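VapB family protein (Caulobacter crescentus, PDB 5K8J) probably acts as the antitoxin of the VapBC1 toxin-antitoxin pair, inhibiting the ribonuclease VapC and binding DNA. Local coordinates at residues L37-S42 and L46-S51. Numbering follows the deposited sequence.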
# COMPACT_ATOMS: atom_id res chain seq x y z
N LEU A 37 -16.20 21.95 -6.05
CA LEU A 37 -16.35 20.53 -5.73
C LEU A 37 -17.77 20.26 -5.27
O LEU A 37 -18.42 21.11 -4.65
CB LEU A 37 -15.39 20.10 -4.62
CG LEU A 37 -13.92 20.37 -4.92
CD1 LEU A 37 -13.07 20.07 -3.70
CD2 LEU A 37 -13.45 19.57 -6.06
N THR A 38 -18.22 19.06 -5.59
CA THR A 38 -19.42 18.47 -5.02
C THR A 38 -18.99 17.48 -3.94
O THR A 38 -18.09 16.67 -4.15
CB THR A 38 -20.23 17.78 -6.12
OG1 THR A 38 -20.79 18.78 -6.99
CG2 THR A 38 -21.34 16.97 -5.52
N LEU A 39 -19.64 17.56 -2.79
CA LEU A 39 -19.36 16.73 -1.62
C LEU A 39 -20.66 16.02 -1.26
O LEU A 39 -21.66 16.67 -0.94
CB LEU A 39 -18.88 17.56 -0.44
CG LEU A 39 -17.59 18.35 -0.64
CD1 LEU A 39 -17.87 19.70 -1.26
CD2 LEU A 39 -16.90 18.52 0.71
N ILE A 40 -20.64 14.69 -1.28
CA ILE A 40 -21.84 13.92 -0.99
C ILE A 40 -21.52 12.84 0.03
O ILE A 40 -20.61 12.04 -0.19
CB ILE A 40 -22.44 13.28 -2.26
CG1 ILE A 40 -22.66 14.34 -3.34
CG2 ILE A 40 -23.77 12.61 -1.91
CD1 ILE A 40 -23.16 13.76 -4.67
N ARG A 41 -22.30 12.81 1.10
CA ARG A 41 -22.16 11.80 2.13
C ARG A 41 -23.27 10.76 2.04
O ARG A 41 -24.45 11.11 1.91
CB ARG A 41 -22.17 12.42 3.51
CG ARG A 41 -21.99 11.36 4.62
CD ARG A 41 -22.04 12.00 6.01
NE ARG A 41 -23.28 12.73 6.25
CZ ARG A 41 -24.44 12.19 6.63
NH1 ARG A 41 -24.54 10.88 6.83
NH2 ARG A 41 -25.50 12.95 6.81
N SER A 42 -22.90 9.49 2.12
CA SER A 42 -23.88 8.42 2.28
C SER A 42 -23.39 7.59 3.44
O SER A 42 -22.34 6.95 3.34
CB SER A 42 -24.00 7.58 1.00
OG SER A 42 -24.83 6.46 1.21
N LEU A 46 -17.84 9.71 2.43
CA LEU A 46 -17.91 11.00 1.78
C LEU A 46 -17.24 10.91 0.42
O LEU A 46 -16.12 10.41 0.31
CB LEU A 46 -17.20 12.04 2.64
CG LEU A 46 -17.14 13.47 2.12
CD1 LEU A 46 -18.53 14.06 2.07
CD2 LEU A 46 -16.23 14.27 3.07
N THR A 47 -17.94 11.36 -0.63
CA THR A 47 -17.44 11.30 -2.00
C THR A 47 -17.35 12.73 -2.53
O THR A 47 -18.32 13.49 -2.43
CB THR A 47 -18.37 10.47 -2.89
OG1 THR A 47 -18.46 9.14 -2.37
CG2 THR A 47 -17.85 10.39 -4.31
N ILE A 48 -16.19 13.08 -3.08
CA ILE A 48 -15.87 14.45 -3.47
C ILE A 48 -15.35 14.44 -4.90
O ILE A 48 -14.51 13.60 -5.25
CB ILE A 48 -14.82 15.05 -2.51
CG1 ILE A 48 -15.35 15.02 -1.07
CG2 ILE A 48 -14.47 16.48 -2.91
CD1 ILE A 48 -14.35 15.53 -0.03
N TYR A 49 -15.89 15.30 -5.76
CA TYR A 49 -15.48 15.31 -7.17
C TYR A 49 -15.79 16.69 -7.75
O TYR A 49 -16.53 17.47 -7.14
CB TYR A 49 -16.17 14.19 -7.97
CG TYR A 49 -17.66 14.22 -7.95
CD1 TYR A 49 -18.37 14.97 -8.91
CD2 TYR A 49 -18.38 13.55 -6.99
CE1 TYR A 49 -19.75 15.04 -8.89
CE2 TYR A 49 -19.78 13.61 -6.97
CZ TYR A 49 -20.45 14.34 -7.93
OH TYR A 49 -21.82 14.42 -7.93
N PRO A 50 -15.25 17.00 -8.92
CA PRO A 50 -15.46 18.34 -9.49
C PRO A 50 -16.91 18.54 -9.90
O PRO A 50 -17.50 17.69 -10.57
CB PRO A 50 -14.52 18.36 -10.70
CG PRO A 50 -13.48 17.36 -10.38
CD PRO A 50 -14.21 16.26 -9.65
N SER A 51 -17.48 19.68 -9.50
CA SER A 51 -18.84 20.03 -9.91
C SER A 51 -18.85 20.38 -11.40
O SER A 51 -18.23 21.36 -11.81
CB SER A 51 -19.35 21.22 -9.09
OG SER A 51 -19.34 20.95 -7.71
O HOH W 1 -20.39 8.58 -0.61
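The ring of Tyr49, on the second strand of an antiparallel beta hairpin formed by strands 37-42 and 46-50, lies over Thr38, whose CB sits beneath one face, 4.1 Å from the ring centroid and offset toward the rim, in a CH-pi contact. At the ring edge, near its plane, Ile40 CD1 comes within 4.1 Å of Tyr49 CE2. A chi1 of 57°, which sets CG between the backbone N and the carbonyl carbon, swings the Tyr49 ring across to the partner strand. Thr38 with Tyr49 and Ile40 with Thr47 are the hydrogen-bonded pairs of the hairpin, and each is closed by two backbone bonds. These four side chains share one face, where the toxin VapC packs, its Pro67 on Tyr49 and its Ala30 on Ile40. Leu39 and Ile48 occupy the other face, pointing the same way side by side, with Leu39 CD2 4.0 Å from Ile48 CD1. Leu37 CD1 adds to this apolar side against Ile48 CG2, and Phe31 packs on both Leu37 and Ile48. A strand of the second antitoxin subunit continues the sheet across the interface between the two subunits, and Arg41 NE donates a hydrogen bond to the backbone carbonyl oxygen of Asp28 of that subunit. Just past the last strand pair, the chain bends toward strand 37-42 at Ser51, whose OG and Thr38 OG1 share a 2.7 Å hydrogen bond.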